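Local coordinates for protein CocE/NonD family hydrolase (Staphylococcus aureus subsp. aureus COL, PDB 3III) that probably hydrolyses ester or amide bonds, as a CocE/NonD-family serine hydrolase with an alpha/beta-hydrolase domain and a C-terminal beta domain, at residues L425-K430 / V492-L497; G407-K412 / L497-L502; G207-G212 / W456-H461. One frame throughout, in Å; residues are numbered along the deposited sequence.

Interaction 1. Residues L425-K430 / V492-L497; sequences LFAGIK and VEIELL
Leu425, Ala427 and Ile429 face Val492, Ile494 and Leu496 across the inside of a beta sandwich, each strand contributing every second residue to the interface. The two strands belong to different sheets. Their short segments approach to 8.1 Å and cross at -45°, a separation that puts side chains rather than backbone hydrogen bonds between them.

Leu425 touches two residues of the partner strand. Its CB lies 4.1 Å from CD1 of Ile494. CG then turns beside the backbone N (chi1 -58°), and an extended second torsion carries the chain onward to its tip, where CD1 rests against two methyls of the partner strand, CG2 of Val492 at 4.0 Å and CD1 of Ile494. The leucine side chain runs at about a right angle to that of Ile494, so the isoleucine tip meets both its base and its end.

In the middle of the crossing stands Ala427. Its single methyl is 4.0 Å from Ile494 CG2 and equally far from CD1 of Leu496. The CA atoms of Ala427 and Leu496 are the nearest pair of the two strands, 7.4 Å apart, and one methyl is enough to bridge so close an approach. Farther along, Ile429 presents CG1, the stem of its longer branch, to Leu496 CG at 3.9 Å, again with the side chains nearly perpendicular. Beta-branched and leucine residues suit these places because their methyls fan out from the extended backbone and fill the space between two sheets. Leu457 adds to the layer next to Val492 and Ile494, while Leu413 and Leu411 flank the same row from the neighbouring strand 408-417.

Every touching residue is buried, and no hydrogen bond or charge crosses the interface. The contact therefore rests on van der Waals packing and the exclusion of water.

Interaction 2. Residues G407-K412 / L497-L502; sequences GNMNLK and LPSGTL
A chi1 of 70° sets OG of Ser499 between its own backbone N and carbonyl carbon, while Met409, a selenomethionine, starts beside its backbone N and then runs extended, carrying its CE methyl to 3.5 Å from that hydroxyl oxygen. Beside it, the backbones of Gly407 and Ser499 form an antiparallel hydrogen-bonded pair. Gly407 N bonds to Ser499 O at 3.0 Å, and Ser499 N returns a bond to Gly407 O at 3.1 Å. At the corner between strands 403-406 and 408-417, the positive phi of Gly407 (136°) suits a residue without a side chain.

Gly407 O has further partners. Pro498 CA makes a CH···O contact with it at 3.4 Å, and a water donates to it and to Leu497 O (2.6 Å from the water oxygen) while accepting from Ser499 OG. A small hydroxyl residue thus fits beside the glycine and gives the water a hydroxyl donor. Next to this pair the Asn408 amide lies alongside the Pro498 ring, its OD1 3.7 Å from the ring's CG.

The pairing joins strand 490-503 to the corner between strands 403-406 and 408-417. Strand 553-559 packs against Met409 through Leu554, Ile556 and Pro557, and Val452 of strand 447-458 touches both Met409 and Ser499.

Interaction 3. Residues G207-G212 / W456-H461; sequences GIPDTG and WLRVSH
Where the hydrolase domain meets the C-terminal beta domain, the short hairpin strand 208-209 and its turn residue Gly207 lie against the end of strand 447-458. Ile208 carries much of the apolar contact. Its CG1 stands beside the backbone N (chi1 -50°), and an extended second torsion takes CD1 to 4.0 Å from CB of Trp456. Halfway along, CG1 is 3.9 Å from CB of Arg458, the two side chains crossing at an angle. Isoleucine suits this place because its two-carbon branch is long enough to touch both the Trp456 CB and the Arg458 CB.

Arg458 leaves its strand with CG anti to the backbone N (chi1 178°) and bends at chi3, laying its guanidinium over the hairpin. One face covers Gly207 O and Ile208 CA, the carbonyl oxygen being 3.9 Å from NH1 without a hydrogen bond. CD of Pro209 approaches NH2 to 3.7 Å. The charge itself is met by Asp424, which forms a salt bridge with NE.

At the turn, Gly207 CA comes to 3.7 Å from ND1 of His461; its positive phi (88°) and the nearness of the ring both suit a residue without a side chain. The imidazole is held through its nitrogens by His478 and Glu481, and the Trp456 indole bonds to Glu517 through NE1 and stacks on His205.

Beyond the hairpin, Asp210 OD1 accepts from Gly212 N at 2.7 Å, making an Asx turn just before helix 213-224, and also bonds to Glu532 N. A hairpin of the S15-family hydrolase domain packed on a strand end of the C-terminal domain makes this an interdomain interface.

Interactions 1 and 2 share strand 490-503, and their centres lie 9 Å apart: the strand packs across the sandwich through one portion and pairs with the corner at Gly407 through the next. They also meet in a probable hydrogen bond from Ile494 N to Leu411 O (2.8 Å). Interaction 3, about 12 Å from interaction 1 centre to centre, reaches the sandwich through strand 447-458, the neighbour of 424-432; a probable bond from Leu425 N to Leu457 O (2.9 Å) joins them. Interactions 2 and 3, about 19 Å apart between centres, meet through Leu497 and Trp456. Interaction 1 lies in the interior of the C-terminal domain; interaction 2 borders the hydrolase domain, and interaction 3 joins the two.

Interaction 1. Residues L425-K430 / V492-L497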
ATOM      1  N   LEU A 425      19.801  -6.899   7.024  1.00  6.59           N
ATOM      2  CA  LEU A 425      20.062  -5.492   7.304  1.00  6.55           C
ATOM      3  C   LEU A 425      18.722  -4.720   7.310  1.00  7.31           C
ATOM      4  O   LEU A 425      17.879  -4.875   6.407  1.00  8.41           O
ATOM      5  CB  LEU A 425      20.985  -4.886   6.263  1.00  6.10           C
ATOM      6  CG  LEU A 425      22.387  -5.480   6.015  1.00  6.72           C
ATOM      7  CD1 LEU A 425      23.087  -4.817   4.791  1.00  5.64           C
ATOM      8  CD2 LEU A 425      23.215  -5.302   7.228  1.00  6.12           C
ATOM      9  N   PHE A 426      18.560  -3.932   8.359  1.00  6.82           N
ATOM     10  CA  PHE A 426      17.390  -3.130   8.607  1.00  5.14           C
ATOM     11  C   PHE A 426      17.866  -1.695   8.549  1.00  5.81           C
ATOM     12  O   PHE A 426      18.743  -1.292   9.302  1.00  6.40           O
ATOM     13  CB  PHE A 426      16.833  -3.438   9.993  1.00  6.16           C
ATOM     14  CG  PHE A 426      16.242  -4.848  10.130  1.00  6.82           C
ATOM     15  CD1 PHE A 426      14.897  -5.037  10.190  1.00  8.08           C
ATOM     16  CD2 PHE A 426      17.063  -5.971  10.208  1.00  6.35           C
ATOM     17  CE1 PHE A 426      14.311  -6.327  10.283  1.00  9.73           C
ATOM     18  CE2 PHE A 426      16.496  -7.265  10.345  1.00  6.89           C
ATOM     19  CZ  PHE A 426      15.140  -7.455  10.404  1.00  9.51           C
ATOM     20  N   ALA A 427      17.350  -0.951   7.593  1.00  6.70           N
ATOM     21  CA  ALA A 427      17.682   0.466   7.425  1.00  6.82           C
ATOM     22  C   ALA A 427      16.526   1.343   7.782  1.00  7.31           C
ATOM     23  O   ALA A 427      15.335   0.998   7.595  1.00  7.84           O
ATOM     24  CB  ALA A 427      18.123   0.746   6.040  1.00  6.42           C
ATOM     25  N   GLY A 428      16.871   2.521   8.304  1.00  7.25           N
ATOM     26  CA  GLY A 428      15.918   3.532   8.554  1.00  7.27           C
ATOM     27  C   GLY A 428      16.424   4.944   8.385  1.00  6.89           C
ATOM     28  O   GLY A 428      17.622   5.223   8.561  1.00  6.19           O
ATOM     29  N   ILE A 429      15.504   5.821   7.972  1.00  6.98           N
ATOM     30  CA  ILE A 429      15.756   7.262   7.929  1.00  6.48           C
ATOM     31  C   ILE A 429      14.896   7.904   8.997  1.00  8.23           C
ATOM     32  O   ILE A 429      13.669   7.648   9.054  1.00  7.79           O
ATOM     33  CB  ILE A 429      15.364   7.863   6.582  1.00  5.21           C
ATOM     34  CG1 ILE A 429      16.045   7.092   5.452  1.00  8.32           C
ATOM     35  CG2 ILE A 429      15.704   9.441   6.523  1.00  5.86           C
ATOM     36  CD1 ILE A 429      17.620   7.106   5.540  1.00  7.62           C
ATOM     37  N   LYS A 430      15.526   8.738   9.827  1.00  7.87           N
ATOM     38  CA  LYS A 430      14.830   9.481  10.911  1.00  7.85           C
ATOM     39  C   LYS A 430      15.097  10.982  10.706  1.00  8.33           C
ATOM     40  O   LYS A 430      16.100  11.367  10.079  1.00  7.33           O
ATOM     41  CB  LYS A 430      15.361   9.069  12.297  1.00  7.77           C
ATOM     42  CG  LYS A 430      15.134   7.641  12.649  1.00  6.88           C
ATOM     43  CD  LYS A 430      15.637   7.241  14.010  1.00  7.43           C
ATOM     44  CE  LYS A 430      15.149   5.821  14.330  1.00  6.63           C
ATOM     45  NZ  LYS A 430      13.659   5.717  14.506  1.00  6.87           N
ATOM     46  N   VAL A 492      26.176  -3.458  -1.177  1.00  7.20           N
ATOM     47  CA  VAL A 492      24.733  -3.629  -1.158  1.00  7.06           C
ATOM     48  C   VAL A 492      24.089  -2.284  -1.338  1.00  7.59           C
ATOM     49  O   VAL A 492      24.656  -1.246  -0.953  1.00  7.45           O
ATOM     50  CB  VAL A 492      24.222  -4.291   0.127  1.00  7.45           C
ATOM     51  CG1 VAL A 492      24.923  -5.718   0.318  1.00  6.74           C
ATOM     52  CG2 VAL A 492      24.419  -3.366   1.322  1.00  6.56           C
ATOM     53  N   GLU A 493      22.925  -2.298  -1.937  1.00  7.00           N
ATOM     54  CA  GLU A 493      22.096  -1.094  -2.061  1.00  7.63           C
ATOM     55  C   GLU A 493      20.727  -1.420  -1.553  1.00  7.41           C
ATOM     56  O   GLU A 493      20.082  -2.366  -2.043  1.00  7.56           O
ATOM     57  CB  GLU A 493      22.013  -0.646  -3.507  1.00  8.50           C
ATOM     58  CG  GLU A 493      23.367  -0.245  -4.011  1.00  9.33           C
ATOM     59  CD  GLU A 493      23.382   0.197  -5.440  1.00 10.81           C
ATOM     60  OE1 GLU A 493      22.395   0.767  -5.932  1.00 11.87           O
ATOM     61  OE2 GLU A 493      24.443   0.002  -6.075  1.00 11.64           O
ATOM     62  N   ILE A 494      20.326  -0.671  -0.534  1.00  6.62           N
ATOM     63  CA  ILE A 494      19.096  -0.891   0.188  1.00  6.15           C
ATOM     64  C   ILE A 494      18.052   0.109  -0.265  1.00  7.84           C
ATOM     65  O   ILE A 494      18.293   1.343  -0.248  1.00  7.34           O
ATOM     66  CB  ILE A 494      19.307  -0.790   1.695  1.00  7.55           C
ATOM     67  CG1 ILE A 494      20.360  -1.815   2.140  1.00  7.46           C
ATOM     68  CG2 ILE A 494      18.020  -1.088   2.479  1.00  6.13           C
ATOM     69  CD1 ILE A 494      20.653  -1.771   3.680  1.00  8.48           C
ATOM     70  N   GLU A 495      16.908  -0.427  -0.695  1.00  7.42           N
ATOM     71  CA  GLU A 495      15.711   0.395  -1.096  1.00  7.60           C
ATOM     72  C   GLU A 495      14.994   1.016   0.137  1.00  7.91           C
ATOM     73  O   GLU A 495      14.220   0.346   0.816  1.00  9.40           O
ATOM     74  CB  GLU A 495      14.729  -0.494  -1.903  1.00  7.21           C
ATOM     75  CG  GLU A 495      13.453   0.195  -2.437  1.00  7.20           C
ATOM     76  CD  GLU A 495      12.514  -0.783  -3.141  1.00  8.88           C
ATOM     77  OE1 GLU A 495      12.693  -2.002  -2.983  1.00 10.40           O
ATOM     78  OE2 GLU A 495      11.610  -0.345  -3.906  1.00  7.39           O
ATOM     79  N   LEU A 496      15.268   2.275   0.412  1.00  6.57           N
ATOM     80  CA  LEU A 496      14.382   3.053   1.305  1.00  8.20           C
ATOM     81  C   LEU A 496      13.097   3.390   0.502  1.00  7.43           C
ATOM     82  O   LEU A 496      13.166   3.888  -0.598  1.00  6.84           O
ATOM     83  CB  LEU A 496      15.056   4.318   1.870  1.00  7.52           C
ATOM     84  CG  LEU A 496      16.168   4.170   2.888  1.00  9.32           C
ATOM     85  CD1 LEU A 496      15.746   3.315   4.054  1.00 10.88           C
ATOM     86  CD2 LEU A 496      17.412   3.630   2.201  1.00  8.35           C
ATOM     87  N   LEU A 497      11.945   3.045   1.064  1.00  7.76           N
ATOM     88  CA  LEU A 497      10.687   3.170   0.378  1.00  7.85           C
ATOM     89  C   LEU A 497      10.328   4.642   0.286  1.00  8.58           C
ATOM     90  O   LEU A 497      10.840   5.470   1.078  1.00  6.43           O
ATOM     91  CB  LEU A 497       9.639   2.377   1.129  1.00  8.48           C
ATOM     92  CG  LEU A 497       9.876   0.850   1.007  1.00  9.82           C
ATOM     93  CD1 LEU A 497       8.791   0.179   1.852  1.00 11.33           C
ATOM     94  CD2 LEU A 497       9.855   0.326  -0.445  1.00 11.24           C
TER

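Interaction 2. Residues G407-K412 / L497-L502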
ATOM      1  N   GLY A 407      10.606  11.247  -2.578  1.00  7.25           N
ATOM      2  CA  GLY A 407      10.898  10.157  -3.450  1.00  8.92           C
ATOM      3  C   GLY A 407      11.622   8.998  -2.782  1.00  7.80           C
ATOM      4  O   GLY A 407      11.533   8.804  -1.536  1.00  8.21           O
ATOM      5  N   ASN A 408      12.269   8.173  -3.610  1.00  7.35           N
ATOM      6  CA  ASN A 408      13.057   7.032  -3.138  1.00  7.33           C
ATOM      7  C   ASN A 408      14.391   7.507  -2.606  1.00  7.20           C
ATOM      8  O   ASN A 408      14.861   8.552  -2.999  1.00  7.15           O
ATOM      9  CB  ASN A 408      13.275   6.022  -4.273  1.00  7.99           C
ATOM     10  CG  ASN A 408      12.036   5.126  -4.537  1.00 10.13           C
ATOM     11  OD1 ASN A 408      11.883   4.056  -3.914  1.00 16.98           O
ATOM     12  ND2 ASN A 408      11.209   5.514  -5.509  1.00  9.39           N
HETATM   13  N   MSE A 409      14.984   6.740  -1.687  1.00  7.93           N
HETATM   14  CA  MSE A 409      16.388   6.926  -1.306  1.00  7.96           C
HETATM   15  C   MSE A 409      17.046   5.585  -1.370  1.00  7.23           C
HETATM   16  O   MSE A 409      16.391   4.547  -1.193  1.00  6.63           O
HETATM   17  CB  MSE A 409      16.499   7.460   0.113  1.00  8.63           C
HETATM   18  CG  MSE A 409      15.560   8.616   0.422  1.00 12.56           C
HETATM   19 SE   MSE A 409      16.159   9.552   2.097  1.00 19.96          SE
HETATM   20  CE  MSE A 409      14.363  10.343   2.640  1.00 12.54           C
ATOM     21  N   ASN A 410      18.350   5.626  -1.582  1.00  6.32           N
ATOM     22  CA  ASN A 410      19.162   4.442  -1.822  1.00  6.29           C
ATOM     23  C   ASN A 410      20.303   4.505  -0.833  1.00  6.29           C
ATOM     24  O   ASN A 410      21.115   5.467  -0.847  1.00  4.58           O
ATOM     25  CB  ASN A 410      19.680   4.419  -3.293  1.00  6.30           C
ATOM     26  CG  ASN A 410      20.472   3.166  -3.612  1.00  8.05           C
ATOM     27  OD1 ASN A 410      20.697   2.323  -2.744  1.00 11.45           O
ATOM     28  ND2 ASN A 410      20.881   3.015  -4.881  1.00  8.65           N
ATOM     29  N   LEU A 411      20.376   3.485   0.007  1.00  6.20           N
ATOM     30  CA  LEU A 411      21.486   3.375   0.941  1.00  7.72           C
ATOM     31  C   LEU A 411      22.484   2.324   0.460  1.00  7.20           C
ATOM     32  O   LEU A 411      22.185   1.120   0.498  1.00  7.02           O
ATOM     33  CB  LEU A 411      20.964   3.049   2.344  1.00  7.55           C
ATOM     34  CG  LEU A 411      22.072   2.865   3.377  1.00  7.43           C
ATOM     35  CD1 LEU A 411      22.918   4.151   3.472  1.00  5.75           C
ATOM     36  CD2 LEU A 411      21.454   2.466   4.766  1.00  4.68           C
ATOM     37  N   LYS A 412      23.657   2.798   0.004  1.00  7.15           N
ATOM     38  CA  LYS A 412      24.723   1.925  -0.450  1.00  7.05           C
ATOM     39  C   LYS A 412      25.665   1.664   0.710  1.00  7.29           C
ATOM     40  O   LYS A 412      26.220   2.601   1.308  1.00  8.53           O
ATOM     41  CB  LYS A 412      25.486   2.470  -1.652  1.00  7.11           C
ATOM     42  CG  LYS A 412      26.447   1.364  -2.190  1.00  7.59           C
ATOM     43  CD  LYS A 412      27.406   1.906  -3.238  1.00  7.46           C
ATOM     44  CE  LYS A 412      28.216   0.843  -3.876  1.00  7.64           C
ATOM     45  NZ  LYS A 412      29.086   1.480  -4.907  1.00  7.85           N
ATOM     46  N   LEU A 497      11.945   3.045   1.064  1.00  7.76           N
ATOM     47  CA  LEU A 497      10.687   3.170   0.378  1.00  7.85           C
ATOM     48  C   LEU A 497      10.328   4.642   0.286  1.00  8.58           C
ATOM     49  O   LEU A 497      10.840   5.470   1.078  1.00  6.43           O
ATOM     50  CB  LEU A 497       9.639   2.377   1.129  1.00  8.48           C
ATOM     51  CG  LEU A 497       9.876   0.850   1.007  1.00  9.82           C
ATOM     52  CD1 LEU A 497       8.791   0.179   1.852  1.00 11.33           C
ATOM     53  CD2 LEU A 497       9.855   0.326  -0.445  1.00 11.24           C
ATOM     54  N   PRO A 498       9.479   4.993  -0.709  1.00  9.53           N
ATOM     55  CA  PRO A 498       9.201   6.414  -1.010  1.00  9.54           C
ATOM     56  C   PRO A 498       8.611   7.169   0.192  1.00  9.10           C
ATOM     57  O   PRO A 498       7.722   6.648   0.884  1.00 10.03           O
ATOM     58  CB  PRO A 498       8.166   6.344  -2.119  1.00  9.13           C
ATOM     59  CG  PRO A 498       8.435   4.989  -2.797  1.00  9.73           C
ATOM     60  CD  PRO A 498       8.851   4.097  -1.699  1.00  9.35           C
ATOM     61  N   SER A 499       9.163   8.366   0.426  1.00  8.93           N
ATOM     62  CA  SER A 499       8.788   9.227   1.539  1.00  9.41           C
ATOM     63  C   SER A 499       8.868  10.708   1.102  1.00  7.64           C
ATOM     64  O   SER A 499       9.549  11.031   0.173  1.00  6.56           O
ATOM     65  CB  SER A 499       9.706   8.947   2.726  1.00  9.57           C
ATOM     66  OG  SER A 499      11.003   9.392   2.486  1.00  8.41           O
ATOM     67  N   GLY A 500       8.100  11.560   1.757  1.00  8.41           N
ATOM     68  CA  GLY A 500       8.074  13.003   1.479  1.00  6.86           C
ATOM     69  C   GLY A 500       8.152  13.787   2.751  1.00  6.98           C
ATOM     70  O   GLY A 500       7.211  13.753   3.561  1.00  7.36           O
ATOM     71  N   THR A 501       9.221  14.566   2.917  1.00  5.85           N
ATOM     72  CA  THR A 501       9.527  15.168   4.205  1.00  6.10           C
ATOM     73  C   THR A 501      10.317  16.439   4.041  1.00  6.55           C
ATOM     74  O   THR A 501      11.210  16.496   3.170  1.00  6.38           O
ATOM     75  CB  THR A 501      10.370  14.153   5.061  1.00  6.77           C
ATOM     76  OG1 THR A 501       9.867  12.836   4.817  1.00  8.95           O
ATOM     77  CG2 THR A 501      10.334  14.478   6.596  1.00  5.41           C
ATOM     78  N   LEU A 502       9.969  17.453   4.833  1.00  6.30           N
ATOM     79  CA  LEU A 502      10.738  18.687   4.973  1.00  6.90           C
ATOM     80  C   LEU A 502      11.752  18.498   6.088  1.00  7.76           C
ATOM     81  O   LEU A 502      11.382  18.007   7.200  1.00  8.71           O
ATOM     82  CB  LEU A 502       9.821  19.834   5.426  1.00  7.51           C
ATOM     83  CG  LEU A 502      10.389  21.208   5.756  1.00  6.84           C
ATOM     84  CD1 LEU A 502      11.110  21.800   4.518  1.00  3.59           C
ATOM     85  CD2 LEU A 502       9.172  22.093   6.221  1.00  8.87           C
TER
HETATM   86  O   HOH W   1      12.381   7.604   0.826  1.00  6.21           O

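Interaction 3. Residues G207-G212 / W456-H461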
ATOM      1  N   GLY A 207      13.809  -9.700   0.684  1.00  6.36           N
ATOM      2  CA  GLY A 207      14.151 -11.093   0.888  1.00  6.57           C
ATOM      3  C   GLY A 207      13.978 -11.619   2.317  1.00  6.90           C
ATOM      4  O   GLY A 207      14.144 -12.839   2.556  1.00  6.64           O
ATOM      5  N   ILE A 208      13.694 -10.743   3.286  1.00  6.86           N
ATOM      6  CA  ILE A 208      13.555 -11.196   4.702  1.00  7.21           C
ATOM      7  C   ILE A 208      12.047 -11.479   4.899  1.00  8.04           C
ATOM      8  O   ILE A 208      11.245 -10.551   4.741  1.00  7.86           O
ATOM      9  CB  ILE A 208      14.001 -10.102   5.722  1.00  7.08           C
ATOM     10  CG1 ILE A 208      15.378  -9.529   5.386  1.00  5.67           C
ATOM     11  CG2 ILE A 208      13.956 -10.639   7.200  1.00  8.92           C
ATOM     12  CD1 ILE A 208      15.799  -8.299   6.312  1.00  2.00           C
ATOM     13  N   PRO A 209      11.657 -12.704   5.312  1.00  7.93           N
ATOM     14  CA  PRO A 209      10.252 -13.048   5.450  1.00  8.21           C
ATOM     15  C   PRO A 209       9.520 -12.269   6.531  1.00  8.03           C
ATOM     16  O   PRO A 209      10.044 -12.080   7.622  1.00  7.99           O
ATOM     17  CB  PRO A 209      10.249 -14.543   5.751  1.00  9.01           C
ATOM     18  CG  PRO A 209      11.582 -14.855   6.189  1.00  9.29           C
ATOM     19  CD  PRO A 209      12.540 -13.787   5.735  1.00  8.30           C
ATOM     20  N   ASP A 210       8.324 -11.801   6.199  1.00  7.32           N
ATOM     21  CA  ASP A 210       7.470 -11.121   7.158  1.00  7.32           C
ATOM     22  C   ASP A 210       6.840 -12.216   8.010  1.00  7.61           C
ATOM     23  O   ASP A 210       6.040 -13.020   7.533  1.00  7.99           O
ATOM     24  CB  ASP A 210       6.420 -10.305   6.476  1.00  8.56           C
ATOM     25  CG  ASP A 210       5.452  -9.571   7.482  1.00  9.37           C
ATOM     26  OD1 ASP A 210       5.689  -9.644   8.709  1.00  9.91           O
ATOM     27  OD2 ASP A 210       4.401  -9.017   7.029  1.00 12.61           O
ATOM     28  N   THR A 211       7.173 -12.218   9.277  1.00  8.39           N
ATOM     29  CA  THR A 211       6.625 -13.187  10.223  1.00  8.26           C
ATOM     30  C   THR A 211       5.444 -12.587  11.032  1.00  9.84           C
ATOM     31  O   THR A 211       4.831 -13.248  11.923  1.00 10.73           O
ATOM     32  CB  THR A 211       7.699 -13.636  11.172  1.00  9.21           C
ATOM     33  OG1 THR A 211       8.165 -12.519  11.944  1.00  7.63           O
ATOM     34  CG2 THR A 211       8.829 -14.308  10.407  1.00  7.88           C
ATOM     35  N   GLY A 212       5.114 -11.355  10.711  1.00  9.02           N
ATOM     36  CA  GLY A 212       4.036 -10.672  11.378  1.00 10.23           C
ATOM     37  C   GLY A 212       2.797 -10.532  10.545  1.00  9.34           C
ATOM     38  O   GLY A 212       2.094 -11.539  10.295  1.00 10.23           O
ATOM     39  N   TRP A 456      14.789  -2.685   3.933  1.00  7.61           N
ATOM     40  CA  TRP A 456      15.349  -3.970   4.381  1.00  6.66           C
ATOM     41  C   TRP A 456      16.134  -4.683   3.292  1.00  7.30           C
ATOM     42  O   TRP A 456      15.786  -4.608   2.104  1.00  8.91           O
ATOM     43  CB  TRP A 456      14.227  -4.915   4.768  1.00  7.64           C
ATOM     44  CG  TRP A 456      13.284  -4.454   5.823  1.00  6.44           C
ATOM     45  CD1 TRP A 456      13.326  -4.790   7.157  1.00  6.54           C
ATOM     46  CD2 TRP A 456      12.099  -3.691   5.644  1.00  7.42           C
ATOM     47  NE1 TRP A 456      12.279  -4.227   7.816  1.00  5.53           N
ATOM     48  CE2 TRP A 456      11.490  -3.563   6.917  1.00  7.86           C
ATOM     49  CE3 TRP A 456      11.489  -3.091   4.538  1.00  6.77           C
ATOM     50  CZ2 TRP A 456      10.293  -2.845   7.114  1.00  6.63           C
ATOM     51  CZ3 TRP A 456      10.334  -2.365   4.733  1.00 10.09           C
ATOM     52  CH2 TRP A 456       9.739  -2.262   6.033  1.00  7.28           C
ATOM     53  N   LEU A 457      17.155  -5.444   3.663  1.00  7.84           N
ATOM     54  CA  LEU A 457      17.761  -6.343   2.699  1.00  7.92           C
ATOM     55  C   LEU A 457      18.448  -7.548   3.360  1.00  7.95           C
ATOM     56  O   LEU A 457      19.201  -7.387   4.275  1.00  8.40           O
ATOM     57  CB  LEU A 457      18.813  -5.606   1.882  1.00  8.01           C
ATOM     58  CG  LEU A 457      19.480  -6.422   0.752  1.00  7.91           C
ATOM     59  CD1 LEU A 457      18.438  -6.757  -0.364  1.00  9.08           C
ATOM     60  CD2 LEU A 457      20.726  -5.687   0.192  1.00  7.73           C
ATOM     61  N   ARG A 458      18.213  -8.728   2.817  1.00  7.77           N
ATOM     62  CA  ARG A 458      18.995  -9.917   3.130  1.00  8.33           C
ATOM     63  C   ARG A 458      20.141  -9.925   2.110  1.00  8.54           C
ATOM     64  O   ARG A 458      19.953  -9.877   0.872  1.00  7.16           O
ATOM     65  CB  ARG A 458      18.104 -11.154   3.083  1.00  9.47           C
ATOM     66  CG  ARG A 458      18.841 -12.480   3.351  1.00  7.79           C
ATOM     67  CD  ARG A 458      17.859 -13.590   3.651  1.00  8.09           C
ATOM     68  NE  ARG A 458      17.317 -13.456   4.999  1.00  7.25           N
ATOM     69  CZ  ARG A 458      16.450 -14.280   5.555  1.00  8.77           C
ATOM     70  NH1 ARG A 458      15.981 -15.331   4.908  1.00  8.71           N
ATOM     71  NH2 ARG A 458      16.029 -14.036   6.778  1.00  9.25           N
ATOM     72  N   VAL A 459      21.357  -9.879   2.634  1.00  8.99           N
ATOM     73  CA  VAL A 459      22.531  -9.621   1.794  1.00  9.09           C
ATOM     74  C   VAL A 459      22.784 -10.722   0.752  1.00  8.08           C
ATOM     75  O   VAL A 459      23.254 -10.445  -0.345  1.00  8.13           O
ATOM     76  CB  VAL A 459      23.763  -9.278   2.704  1.00  8.70           C
ATOM     77  CG1 VAL A 459      25.083  -9.203   1.918  1.00  7.27           C
ATOM     78  CG2 VAL A 459      23.464  -7.952   3.456  1.00  7.58           C
ATOM     79  N   SER A 460      22.439 -11.971   1.050  1.00  7.58           N
ATOM     80  CA  SER A 460      22.513 -13.019   0.010  1.00  8.03           C
ATOM     81  C   SER A 460      21.577 -12.721  -1.201  1.00  7.74           C
ATOM     82  O   SER A 460      21.780 -13.247  -2.290  1.00  7.30           O
ATOM     83  CB  SER A 460      22.217 -14.406   0.572  1.00  8.53           C
ATOM     84  OG  SER A 460      20.882 -14.488   0.973  1.00  8.37           O
ATOM     85  N   HIS A 461      20.628 -11.810  -1.017  1.00  6.80           N
ATOM     86  CA  HIS A 461      19.724 -11.373  -2.096  1.00  6.77           C
ATOM     87  C   HIS A 461      20.114 -10.059  -2.759  1.00  6.06           C
ATOM     88  O   HIS A 461      19.302  -9.435  -3.473  1.00  6.92           O
ATOM     89  CB  HIS A 461      18.326 -11.223  -1.500  1.00  5.78           C
ATOM     90  CG  HIS A 461      17.691 -12.527  -1.138  1.00  5.54           C
ATOM     91  ND1 HIS A 461      16.383 -12.850  -1.470  1.00  6.87           N
ATOM     92  CD2 HIS A 461      18.196 -13.606  -0.498  1.00  6.10           C
ATOM     93  CE1 HIS A 461      16.107 -14.061  -1.018  1.00  8.47           C
ATOM     94  NE2 HIS A 461      17.192 -14.547  -0.431  1.00  5.47           N
TER